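Local coordinates for protein alpha-amylase inhibitor 0.19 (Triticum aestivum, PDB 1HSS) that inhibits alpha-amylases, including animal ones, as a secreted, disulfide-rich homodimer of the wheat kernel that is also an allergen, at residues A19-L24 and Y58-S63; Q27-Q32 and P81-E86; D40-L45 and A97-P102; C52-L57 and C115-A120. All coordinates share one frame; numbering follows the deposited sequence.

Contact 1. Residues A19-L24 and Y58-S63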
loop_
_atom_site.group_PDB
_atom_site.type_symbol
_atom_site.label_atom_id
_atom_site.label_comp_id
_atom_site.label_asym_id
_atom_site.label_seq_id
_atom_site.Cartn_x
_atom_site.Cartn_y
_atom_site.Cartn_z
ATOM N N ALA A 19 5.848 17.096 2.177
ATOM C CA ALA A 19 6.954 16.153 2.265
ATOM C C ALA A 19 6.628 14.816 1.624
ATOM O O ALA A 19 7.515 14.035 1.319
ATOM C CB ALA A 19 7.314 15.945 3.700
ATOM N N CYS A 20 5.349 14.536 1.441
ATOM C CA CYS A 20 4.956 13.251 0.896
ATOM C C CYS A 20 4.897 13.264 -0.611
ATOM O O CYS A 20 4.862 12.217 -1.240
ATOM C CB CYS A 20 3.603 12.798 1.473
ATOM S SG CYS A 20 3.651 12.508 3.269
ATOM N N ARG A 21 4.900 14.452 -1.191
ATOM C CA ARG A 21 4.757 14.580 -2.623
ATOM C C ARG A 21 5.997 14.048 -3.342
ATOM O O ARG A 21 5.896 13.275 -4.297
ATOM C CB ARG A 21 4.453 16.046 -2.975
ATOM C CG ARG A 21 3.000 16.381 -2.671
ATOM C CD ARG A 21 2.720 17.687 -1.958
ATOM N NE ARG A 21 2.034 18.621 -2.844
ATOM C CZ ARG A 21 0.772 19.038 -2.736
ATOM N NH1 ARG A 21 0.115 18.995 -1.592
ATOM N NH2 ARG A 21 0.244 19.701 -3.749
ATOM N N PRO A 22 7.190 14.352 -2.816
ATOM C CA PRO A 22 8.385 13.748 -3.399
ATOM C C PRO A 22 8.497 12.240 -3.155
ATOM O O PRO A 22 9.017 11.516 -3.980
ATOM C CB PRO A 22 9.526 14.525 -2.737
ATOM C CG PRO A 22 8.917 15.154 -1.534
ATOM C CD PRO A 22 7.544 15.503 -1.974
ATOM N N LEU A 23 8.009 11.770 -2.017
ATOM C CA LEU A 23 7.946 10.348 -1.740
ATOM C C LEU A 23 7.116 9.617 -2.791
ATOM O O LEU A 23 7.561 8.625 -3.345
ATOM C CB LEU A 23 7.328 10.121 -0.372
ATOM C CG LEU A 23 7.112 8.643 -0.060
ATOM C CD1 LEU A 23 8.462 7.972 0.039
ATOM C CD2 LEU A 23 6.343 8.466 1.243
ATOM N N LEU A 24 5.896 10.099 -3.034
ATOM C CA LEU A 24 4.979 9.507 -4.011
ATOM C C LEU A 24 5.546 9.461 -5.446
ATOM O O LEU A 24 5.376 8.474 -6.156
ATOM C CB LEU A 24 3.641 10.265 -3.980
ATOM C CG LEU A 24 2.591 9.865 -5.023
ATOM C CD1 LEU A 24 2.309 8.351 -4.975
ATOM C CD2 LEU A 24 1.332 10.655 -4.796
ATOM N N TYR A 58 -5.792 12.270 0.099
ATOM C CA TYR A 58 -6.697 12.571 -1.016
ATOM C C TYR A 58 -6.478 13.999 -1.549
ATOM O O TYR A 58 -6.295 14.210 -2.749
ATOM C CB TYR A 58 -8.137 12.396 -0.544
ATOM C CG TYR A 58 -9.117 12.275 -1.657
ATOM C CD1 TYR A 58 -9.627 13.404 -2.279
ATOM C CD2 TYR A 58 -9.537 11.042 -2.097
ATOM C CE1 TYR A 58 -10.536 13.308 -3.322
ATOM C CE2 TYR A 58 -10.438 10.925 -3.141
ATOM C CZ TYR A 58 -10.942 12.064 -3.756
ATOM O OH TYR A 58 -11.853 11.969 -4.796
ATOM N N SER A 59 -6.440 14.957 -0.626
ATOM C CA SER A 59 -6.173 16.365 -0.914
ATOM C C SER A 59 -4.843 16.559 -1.626
ATOM O O SER A 59 -4.750 17.333 -2.571
ATOM C CB SER A 59 -6.179 17.177 0.394
ATOM O OG SER A 59 -5.801 18.530 0.201
ATOM N N MET A 60 -3.795 15.914 -1.119
ATOM C CA MET A 60 -2.465 15.951 -1.747
ATOM C C MET A 60 -2.463 15.454 -3.202
ATOM O O MET A 60 -1.984 16.150 -4.089
ATOM C CB MET A 60 -1.480 15.114 -0.931
ATOM C CG MET A 60 -0.059 15.099 -1.482
ATOM S SD MET A 60 0.932 13.704 -0.903
ATOM C CE MET A 60 0.178 12.453 -1.752
ATOM N N LEU A 61 -3.019 14.257 -3.429
ATOM C CA LEU A 61 -3.113 13.631 -4.748
ATOM C C LEU A 61 -3.918 14.475 -5.728
ATOM O O LEU A 61 -3.566 14.580 -6.895
ATOM C CB LEU A 61 -3.771 12.261 -4.619
ATOM C CG LEU A 61 -3.862 11.492 -5.926
ATOM C CD1 LEU A 61 -2.455 11.258 -6.437
ATOM C CD2 LEU A 61 -4.604 10.192 -5.705
ATOM N N ASP A 62 -5.052 14.982 -5.260
ATOM C CA ASP A 62 -5.894 15.864 -6.044
ATOM C C ASP A 62 -5.146 17.147 -6.464
ATOM O O ASP A 62 -5.087 17.482 -7.642
ATOM C CB ASP A 62 -7.160 16.193 -5.235
ATOM C CG ASP A 62 -8.180 17.002 -6.031
ATOM O OD1 ASP A 62 -8.863 16.427 -6.911
ATOM O OD2 ASP A 62 -8.303 18.218 -5.767
ATOM N N SER A 63 -4.477 17.798 -5.519
ATOM C CA SER A 63 -3.616 18.940 -5.846
ATOM C C SER A 63 -2.533 18.623 -6.883
ATOM O O SER A 63 -2.260 19.431 -7.764
ATOM C CB SER A 63 -2.936 19.488 -4.591
ATOM O OG SER A 63 -3.884 19.728 -3.575
#
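Met60 reaches from helix 58-63 to segment 19-24 and touches three of its residues in turn. The short axes approach to 11.0 Å at a crossing angle of -68°, a separation that long side chains must span. From CB the chain leaves with CG opposite the backbone N (chi1 -179°), which aims it at the other helix. Met60 CG then lies 3.5 Å from Arg21 CG, the two side chains running past each other in opposite senses. One atom further, Met60 SD sits 3.7 Å from CB of Cys20, the half-cystine joined to Cys41. A bend at the last torsion (chi3 71°) brings the terminal methyl to Leu24, with Met60 CE 3.7 Å from Leu24 CD2. The same Leu24 CD2 reaches Leu61 CD1 at 4.2 Å, these two side chains meeting at about a right angle.

On the more exposed flank, Arg21 carries its guanidinium past the Met60 stem until Arg21 NH2 is 3.3 Å from Ser63 CB. Met60 O lies over one face of that group, 4.0 Å above the Arg21 guanidinium plane and offset toward its rim. Arg21 NH1 is hydrogen-bonded to Ala16 O, and Ser63 OG gives its proton to Ser59 O within its own helix (2.7 Å). No hydrogen bond joins the helices: dispersion contacts round a flexible thioether hold the Cys20, Leu24, Met60 and Leu61 side, with Arg21 NH1 and Ser63 OG bonded away from the interface.

Contact 2. Residues Q27-Q32 and P81-E86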
loop_
_atom_site.group_PDB
_atom_site.type_symbol
_atom_site.label_atom_id
_atom_site.label_comp_id
_atom_site.label_asym_id
_atom_site.label_seq_id
_atom_site.Cartn_x
_atom_site.Cartn_y
_atom_site.Cartn_z
ATOM N N GLN A 27 8.292 6.627 -5.315
ATOM C CA GLN A 27 7.663 5.343 -5.205
ATOM C C GLN A 27 6.913 4.903 -6.441
ATOM O O GLN A 27 6.910 3.717 -6.741
ATOM C CB GLN A 27 6.707 5.327 -4.041
ATOM C CG GLN A 27 7.373 5.305 -2.704
ATOM C CD GLN A 27 6.360 5.062 -1.612
ATOM O OE1 GLN A 27 6.453 4.081 -0.878
ATOM N NE2 GLN A 27 5.334 5.899 -1.558
ATOM N N CYS A 28 6.219 5.812 -7.126
ATOM C CA CYS A 28 5.312 5.372 -8.197
ATOM C C CYS A 28 5.979 4.801 -9.464
ATOM O O CYS A 28 5.333 4.084 -10.231
ATOM C CB CYS A 28 4.278 6.456 -8.566
ATOM S SG CYS A 28 4.910 7.944 -9.372
ATOM N N ASN A 29 7.295 4.964 -9.581
ATOM C CA ASN A 29 8.060 4.196 -10.562
ATOM C C ASN A 29 9.174 3.320 -9.973
ATOM O O ASN A 29 10.110 2.940 -10.680
ATOM C CB ASN A 29 8.642 5.112 -11.641
ATOM C CG ASN A 29 9.429 6.272 -11.071
ATOM O OD1 ASN A 29 9.464 7.354 -11.654
ATOM N ND2 ASN A 29 10.080 6.053 -9.939
ATOM N N GLY A 30 9.098 3.043 -8.673
ATOM C CA GLY A 30 9.977 2.064 -8.068
ATOM C C GLY A 30 11.395 2.531 -7.814
ATOM O O GLY A 30 12.275 1.698 -7.637
ATOM N N SER A 31 11.623 3.843 -7.746
ATOM C CA SER A 31 12.953 4.360 -7.435
ATOM C C SER A 31 13.266 4.081 -6.003
ATOM O O SER A 31 12.369 3.825 -5.209
ATOM C CB SER A 31 13.041 5.865 -7.639
ATOM O OG SER A 31 12.903 6.201 -8.998
ATOM N N GLN A 32 14.533 4.196 -5.660
ATOM C CA GLN A 32 14.957 4.060 -4.282
ATOM C C GLN A 32 14.585 5.324 -3.503
ATOM O O GLN A 32 14.751 6.432 -4.015
ATOM C CB GLN A 32 16.459 3.854 -4.256
ATOM C CG GLN A 32 17.007 3.510 -2.902
ATOM C CD GLN A 32 18.186 2.591 -3.011
ATOM O OE1 GLN A 32 19.302 3.032 -3.263
ATOM N NE2 GLN A 32 17.922 1.293 -2.982
ATOM N N PRO A 81 5.976 11.705 -13.414
ATOM C CA PRO A 81 6.850 11.335 -14.535
ATOM C C PRO A 81 7.262 9.870 -14.469
ATOM O O PRO A 81 7.758 9.405 -13.449
ATOM C CB PRO A 81 8.060 12.270 -14.381
ATOM C CG PRO A 81 7.594 13.371 -13.441
ATOM C CD PRO A 81 6.639 12.674 -12.521
ATOM N N ARG A 82 6.952 9.134 -15.530
ATOM C CA ARG A 82 7.286 7.711 -15.626
ATOM C C ARG A 82 6.396 6.812 -14.761
ATOM O O ARG A 82 6.650 5.604 -14.645
ATOM C CB ARG A 82 8.765 7.476 -15.290
ATOM C CG ARG A 82 9.734 7.895 -16.393
ATOM C CD ARG A 82 11.069 8.385 -15.821
ATOM N NE ARG A 82 11.287 9.812 -16.072
ATOM C CZ ARG A 82 11.434 10.735 -15.122
ATOM N NH1 ARG A 82 11.423 10.394 -13.834
ATOM N NH2 ARG A 82 11.604 12.006 -15.463
ATOM N N CYS A 83 5.272 7.366 -14.305
ATOM C CA CYS A 83 4.294 6.615 -13.522
ATOM C C CYS A 83 2.946 6.392 -14.190
ATOM O O CYS A 83 2.347 7.309 -14.752
ATOM C CB CYS A 83 4.048 7.281 -12.183
ATOM S SG CYS A 83 5.526 7.277 -11.181
ATOM N N ARG A 84 2.409 5.202 -13.951
ATOM C CA ARG A 84 1.078 4.828 -14.398
ATOM C C ARG A 84 -0.003 5.303 -13.440
ATOM O O ARG A 84 0.070 5.058 -12.238
ATOM C CB ARG A 84 0.982 3.316 -14.520
ATOM C CG ARG A 84 2.068 2.691 -15.346
ATOM C CD ARG A 84 1.773 1.240 -15.563
ATOM N NE ARG A 84 2.859 0.624 -16.299
ATOM C CZ ARG A 84 2.734 -0.504 -16.975
ATOM N NH1 ARG A 84 1.563 -1.133 -16.980
ATOM N NH2 ARG A 84 3.792 -1.003 -17.613
ATOM N N ARG A 85 -1.088 5.809 -14.011
ATOM C CA ARG A 85 -2.263 6.263 -13.268
ATOM C C ARG A 85 -2.685 5.301 -12.151
ATOM O O ARG A 85 -2.832 5.683 -10.999
ATOM C CB ARG A 85 -3.422 6.455 -14.256
ATOM C CG ARG A 85 -4.239 7.730 -14.071
ATOM C CD ARG A 85 -5.525 7.494 -13.255
ATOM N NE ARG A 85 -6.249 8.747 -12.995
ATOM C CZ ARG A 85 -7.550 8.837 -12.735
ATOM N NH1 ARG A 85 -8.302 7.742 -12.639
ATOM N NH2 ARG A 85 -8.098 10.035 -12.564
ATOM N N GLU A 86 -2.786 4.027 -12.499
ATOM C CA GLU A 86 -3.247 2.996 -11.569
ATOM C C GLU A 86 -2.305 2.817 -10.363
ATOM O O GLU A 86 -2.760 2.757 -9.219
ATOM C CB GLU A 86 -3.407 1.648 -12.301
ATOM C CG GLU A 86 -3.689 1.733 -13.824
ATOM C CD GLU A 86 -2.419 1.869 -14.702
ATOM O OE1 GLU A 86 -1.576 0.931 -14.723
ATOM O OE2 GLU A 86 -2.308 2.890 -15.431
#
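Cys28 and Cys83 are joined covalently, SG to SG at 2.0 Å, and the CA atoms nearest each other across the contact belong to Asn29 and Cys83. The bridge has chi3 of 84°, close to the relaxed right angle and right-handed in sign. Its halves are built differently: Cys28 SG stands between its backbone N and carbonyl carbon (chi1 68°), whereas Cys83 SG lies opposite its carbonyl carbon.

Van der Waals contacts gather round Asn29. Asn29 N comes within 3.3 Å of Cys83 SG, and Asn29 CB is 3.8 Å from Cys83 SG and 3.6 Å from Arg82 O. Arg82 lies alongside the amide, pointing the same way, with Arg82 CB 3.7 Å from Asn29 OD1; its poor order suggests that the contact holds it only loosely.

Among polar atoms, Asn29 OD1 and Pro81 O, 3.2 Å apart, are both acceptors and share no hydrogen bond. The type I turn from Gln27 to Gly30 is closed by Gly30 N bonding to Gln27 O at 3.0 Å. Arg84 forms salt bridges to Asp106 and Asp110 of the second subunit.

Gly30, with positive phi, is the C-prime residue of a Schellman motif, and the disulfide ties this helix end to the approach of helix 85-92 in the cysteine-braced helical fold of the cereal inhibitors.

Contact 3. Residues D40-L45 and A97-P102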
loop_
_atom_site.group_PDB
_atom_site.type_symbol
_atom_site.label_atom_id
_atom_site.label_comp_id
_atom_site.label_asym_id
_atom_site.label_seq_id
_atom_site.Cartn_x
_atom_site.Cartn_y
_atom_site.Cartn_z
ATOM N N ASP A 40 10.343 12.376 6.720
ATOM C CA ASP A 40 9.684 13.668 6.747
ATOM C C ASP A 40 8.235 13.575 6.303
ATOM O O ASP A 40 7.368 14.236 6.883
ATOM C CB ASP A 40 10.426 14.663 5.864
ATOM C CG ASP A 40 11.706 15.176 6.505
ATOM O OD1 ASP A 40 11.882 15.033 7.728
ATOM O OD2 ASP A 40 12.527 15.753 5.787
ATOM N N CYS A 41 7.952 12.664 5.372
ATOM C CA CYS A 41 6.567 12.383 5.010
ATOM C C CYS A 41 5.776 11.772 6.146
ATOM O O CYS A 41 4.720 12.253 6.491
ATOM C CB CYS A 41 6.506 11.454 3.816
ATOM S SG CYS A 41 4.825 10.864 3.487
ATOM N N CYS A 42 6.332 10.755 6.776
ATOM C CA CYS A 42 5.659 10.080 7.880
ATOM C C CYS A 42 5.434 10.989 9.074
ATOM O O CYS A 42 4.416 10.897 9.751
ATOM C CB CYS A 42 6.481 8.859 8.315
ATOM S SG CYS A 42 6.601 7.641 6.980
ATOM N N GLN A 43 6.432 11.818 9.362
ATOM C CA GLN A 43 6.355 12.853 10.392
ATOM C C GLN A 43 5.154 13.776 10.214
ATOM O O GLN A 43 4.416 14.046 11.163
ATOM C CB GLN A 43 7.643 13.666 10.364
ATOM C CG GLN A 43 7.559 15.055 10.979
ATOM C CD GLN A 43 7.790 15.064 12.475
ATOM O OE1 GLN A 43 7.723 14.027 13.140
ATOM N NE2 GLN A 43 7.976 16.255 13.030
ATOM N N GLN A 44 4.972 14.268 8.993
ATOM C CA GLN A 44 3.784 15.029 8.614
ATOM C C GLN A 44 2.459 14.252 8.723
ATOM O O GLN A 44 1.477 14.788 9.233
ATOM C CB GLN A 44 3.949 15.568 7.192
ATOM C CG GLN A 44 4.471 16.995 7.130
ATOM C CD GLN A 44 4.892 17.450 5.728
ATOM O OE1 GLN A 44 4.452 16.912 4.704
ATOM N NE2 GLN A 44 5.756 18.450 5.685
ATOM N N LEU A 45 2.427 12.996 8.269
ATOM C CA LEU A 45 1.250 12.142 8.462
ATOM C C LEU A 45 0.937 11.878 9.936
ATOM O O LEU A 45 -0.219 11.959 10.345
ATOM C CB LEU A 45 1.406 10.805 7.735
ATOM C CG LEU A 45 0.872 10.738 6.299
ATOM C CD1 LEU A 45 1.275 9.434 5.655
ATOM C CD2 LEU A 45 -0.647 10.915 6.279
ATOM N N ALA A 97 0.347 3.009 5.278
ATOM C CA ALA A 97 0.878 1.685 5.600
ATOM C C ALA A 97 2.421 1.635 5.641
ATOM O O ALA A 97 3.009 1.045 6.549
ATOM C CB ALA A 97 0.349 0.655 4.600
ATOM N N VAL A 98 3.093 2.241 4.663
ATOM C CA VAL A 98 4.543 2.218 4.699
ATOM C C VAL A 98 5.093 3.012 5.884
ATOM O O VAL A 98 6.042 2.570 6.527
ATOM C CB VAL A 98 5.184 2.670 3.353
ATOM C CG1 VAL A 98 4.250 2.331 2.186
ATOM C CG2 VAL A 98 5.563 4.133 3.385
ATOM N N CYS A 99 4.340 4.019 6.321
ATOM C CA CYS A 99 4.633 4.739 7.566
ATOM C C CYS A 99 4.188 4.010 8.855
ATOM O O CYS A 99 4.503 4.460 9.957
ATOM C CB CYS A 99 3.995 6.143 7.563
ATOM S SG CYS A 99 4.675 7.394 6.417
ATOM N N ARG A 100 3.503 2.877 8.724
ATOM C CA ARG A 100 2.907 2.157 9.862
ATOM C C ARG A 100 1.991 3.051 10.719
ATOM O O ARG A 100 1.968 2.951 11.950
ATOM C CB ARG A 100 3.981 1.495 10.751
ATOM C CG ARG A 100 5.334 1.293 10.097
ATOM C CD ARG A 100 5.549 -0.101 9.589
ATOM N NE ARG A 100 6.967 -0.443 9.638
ATOM C CZ ARG A 100 7.609 -0.762 10.757
ATOM N NH1 ARG A 100 6.939 -0.908 11.903
ATOM N NH2 ARG A 100 8.911 -0.988 10.722
ATOM N N LEU A 101 1.190 3.870 10.041
ATOM C CA LEU A 101 0.259 4.774 10.696
ATOM C C LEU A 101 -1.156 4.288 10.389
ATOM O O LEU A 101 -1.524 4.137 9.229
ATOM C CB LEU A 101 0.453 6.205 10.175
ATOM C CG LEU A 101 1.264 7.306 10.875
ATOM C CD1 LEU A 101 2.065 6.782 12.017
ATOM C CD2 LEU A 101 2.142 8.015 9.868
ATOM N N PRO A 102 -1.925 3.920 11.430
ATOM C CA PRO A 102 -3.307 3.492 11.195
ATOM C C PRO A 102 -4.268 4.647 10.919
ATOM O O PRO A 102 -4.001 5.818 11.219
ATOM C CB PRO A 102 -3.672 2.727 12.478
ATOM C CG PRO A 102 -2.819 3.346 13.527
ATOM C CD PRO A 102 -1.530 3.735 12.842
#
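Leu101 wedges its CD2 methyl against helix 40-45, with Leu101 CD2 3.6 Å from Leu45 CB and 3.7 Å from Cys42 O. Beside it a disulfide, Cys42 SG to Cys99 SG at 2.0 Å, links a partly exposed flank of that helix to Cys99 in segment 97-102. Both sulfurs stand opposite their own carbonyl carbons, and chi3 of -85° makes the bridge left-handed and close to its preferred twist. Leu45 closes the group from the other end of its side chain, Leu45 CD1 lying 4.0 Å from Cys99 SG, so sulfur and methyls form one continuous apolar patch.

The next shell helps to place these residues. Arg100 has positive phi (54°) and Arg100 N bonds to Ala97 O at 2.9 Å, part of a Schellman motif after which the chain leaves the helix, consistent with Leu101 being turned toward Leu45. Arg53 of helix 53-67 packs on both leucines, and Ile95 also touches Leu45. Farther out, Arg100 NH1 makes a salt bridge to Glu35 of the second subunit, placing the turn at the dimer interface.

Preceding Cys42 is Cys41, bonded to Cys20; neighbouring half-cystines that send their bridges to different parts of the chain are the Cys-Cys motif of the prolamin superfamily, to which this inhibitor belongs.

Contact 4. Residues C52-L57 and C115-A120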
loop_
_atom_site.group_PDB
_atom_site.type_symbol
_atom_site.label_atom_id
_atom_site.label_comp_id
_atom_site.label_asym_id
_atom_site.label_seq_id
_atom_site.Cartn_x
_atom_site.Cartn_y
_atom_site.Cartn_z
ATOM N N CYS A 52 -8.296 11.696 9.760
ATOM C CA CYS A 52 -8.102 12.647 8.673
ATOM C C CYS A 52 -6.888 12.357 7.824
ATOM O O CYS A 52 -6.609 13.088 6.878
ATOM C CB CYS A 52 -7.996 14.063 9.220
ATOM S SG CYS A 52 -9.528 14.605 10.023
ATOM N N ARG A 53 -6.158 11.299 8.161
ATOM C CA ARG A 53 -4.950 10.938 7.425
ATOM C C ARG A 53 -5.226 10.598 5.956
ATOM O O ARG A 53 -4.503 11.046 5.084
ATOM C CB ARG A 53 -4.252 9.762 8.112
ATOM C CG ARG A 53 -2.859 10.057 8.624
ATOM C CD ARG A 53 -2.758 10.170 10.151
ATOM N NE ARG A 53 -2.414 8.930 10.818
ATOM C CZ ARG A 53 -2.049 8.826 12.099
ATOM N NH1 ARG A 53 -1.613 9.853 12.805
ATOM N NH2 ARG A 53 -2.014 7.635 12.652
ATOM N N CYS A 54 -6.312 9.880 5.676
ATOM C CA CYS A 54 -6.717 9.580 4.295
ATOM C C CYS A 54 -7.224 10.792 3.549
ATOM O O CYS A 54 -7.121 10.867 2.320
ATOM C CB CYS A 54 -7.815 8.534 4.277
ATOM S SG CYS A 54 -7.220 6.911 4.804
ATOM N N GLY A 55 -7.879 11.676 4.296
ATOM C CA GLY A 55 -8.289 12.962 3.773
ATOM C C GLY A 55 -7.152 13.883 3.370
ATOM O O GLY A 55 -7.209 14.484 2.290
ATOM N N ALA A 56 -6.115 13.971 4.212
ATOM C CA ALA A 56 -4.873 14.654 3.844
ATOM C C ALA A 56 -4.226 14.103 2.573
ATOM O O ALA A 56 -3.816 14.870 1.707
ATOM C CB ALA A 56 -3.902 14.599 4.967
ATOM N N LEU A 57 -4.203 12.779 2.437
ATOM C CA LEU A 57 -3.639 12.116 1.257
ATOM C C LEU A 57 -4.468 12.350 -0.013
ATOM O O LEU A 57 -3.916 12.589 -1.077
ATOM C CB LEU A 57 -3.486 10.605 1.516
ATOM C CG LEU A 57 -2.243 10.204 2.310
ATOM C CD1 LEU A 57 -2.391 8.808 2.840
ATOM C CD2 LEU A 57 -1.009 10.322 1.451
ATOM N N CYS A 115 -5.846 3.522 2.588
ATOM C CA CYS A 115 -6.926 4.463 2.273
ATOM C C CYS A 115 -7.694 4.125 0.995
ATOM O O CYS A 115 -7.372 4.653 -0.065
ATOM C CB CYS A 115 -6.359 5.879 2.130
ATOM S SG CYS A 115 -5.603 6.517 3.640
ATOM N N LYS A 116 -8.835 3.458 1.129
ATOM C CA LYS A 116 -9.606 3.013 -0.045
ATOM C C LYS A 116 -10.232 4.139 -0.874
ATOM O O LYS A 116 -10.367 4.025 -2.095
ATOM C CB LYS A 116 -10.687 2.005 0.356
ATOM C CG LYS A 116 -11.811 2.575 1.187
ATOM C CD LYS A 116 -12.778 1.473 1.584
ATOM C CE LYS A 116 -13.805 1.961 2.598
ATOM N NZ LYS A 116 -14.901 2.738 1.965
ATOM N N ASP A 117 -10.537 5.255 -0.220
ATOM C CA ASP A 117 -11.041 6.445 -0.907
ATOM C C ASP A 117 -10.004 7.056 -1.865
ATOM O O ASP A 117 -10.319 7.353 -3.014
ATOM C CB ASP A 117 -11.532 7.484 0.122
ATOM C CG ASP A 117 -10.472 7.830 1.208
ATOM O OD1 ASP A 117 -9.837 6.914 1.790
ATOM O OD2 ASP A 117 -10.352 9.031 1.550
ATOM N N VAL A 118 -8.740 7.039 -1.448
ATOM C CA VAL A 118 -7.628 7.501 -2.275
ATOM C C VAL A 118 -7.309 6.532 -3.424
ATOM O O VAL A 118 -6.929 6.960 -4.509
ATOM C CB VAL A 118 -6.361 7.713 -1.404
ATOM C CG1 VAL A 118 -5.172 8.142 -2.268
ATOM C CG2 VAL A 118 -6.636 8.743 -0.331
ATOM N N ALA A 119 -7.438 5.226 -3.179
ATOM C CA ALA A 119 -7.250 4.216 -4.226
ATOM C C ALA A 119 -8.309 4.294 -5.346
ATOM O O ALA A 119 -8.086 3.858 -6.475
ATOM C CB ALA A 119 -7.243 2.825 -3.608
ATOM N N ALA A 120 -9.448 4.888 -5.030
ATOM C CA ALA A 120 -10.532 5.026 -5.982
ATOM C C ALA A 120 -10.659 6.419 -6.607
ATOM O O ALA A 120 -11.625 6.712 -7.287
ATOM C CB ALA A 120 -11.822 4.645 -5.313
#
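Val118 presses its CG2 methyl on helix 53-57, with Val118 CG2 3.4 Å from Cys54 O and 4.1 Å from Leu57 CB, packed against the backbone as well as the side chains of the longer helix. It fills the angle beside a disulfide, Cys54 SG to Cys115 SG at 2.0 Å, that anchors this tightly packed half of the contact. The bridge has chi3 of -83°, and both cysteines place SG opposite the carbonyl carbon, giving a nearly symmetrical link between the first turn of helix 53-57 and the N-cap of helix 116-119. Leu57 packs on the sulfur, with Leu57 CD1 4.0 Å from Cys115 SG. All four residues are buried. Ile95 and Thr96 back Leu57, while Tyr58 and Leu61 also touch Val118.

The other flank is looser and more open to solvent. Here Asp117, partly exposed, has its CG between the backbone N and the carbonyl carbon (chi1 53°), which brings Asp117 OD1 to 3.6 Å from Cys54 CB. The carboxylate lies over Cys54 CB, with the SG and carbonyl O of Cys54 at similar or slightly greater distances, and no hydrogen bond crosses between the segments. A carboxylate in the first turn of a helix would probably be favoured by the helix dipole. Lys116 points away from helix 53-57, and packs on Glu86 of the second subunit.

Cys52 is bonded to Cys6 and Cys54 to Cys115, so two bridges leave in different directions from half-cystines one residue apart: the Cys-X-Cys spacing of this family, set at the start of helix 53-67.

How the contacts relate
Contacts 1 and 4 are the buried pair, each centred about 6 Å from the centre of the chain and each built on helix 53-67, along which they adjoin. Contact 3 is partly buried, and contact 2 lies at the surface, its centre about 14 Å from that of the chain. The buried contacts rest largely on apolar side chains, whereas contact 2 brings polar and charged groups, with salt bridges from Arg84 to the second subunit, which contacts 3 and 4 also touch. Contact 1 has no covalent bond between its segments but shares a disulfide with contact 3; the others each hold one, right-handed in contact 2 and left-handed in contacts 3 and 4. A probable hydrogen bond from Arg53 to Pro102 O joins contacts 3 and 4.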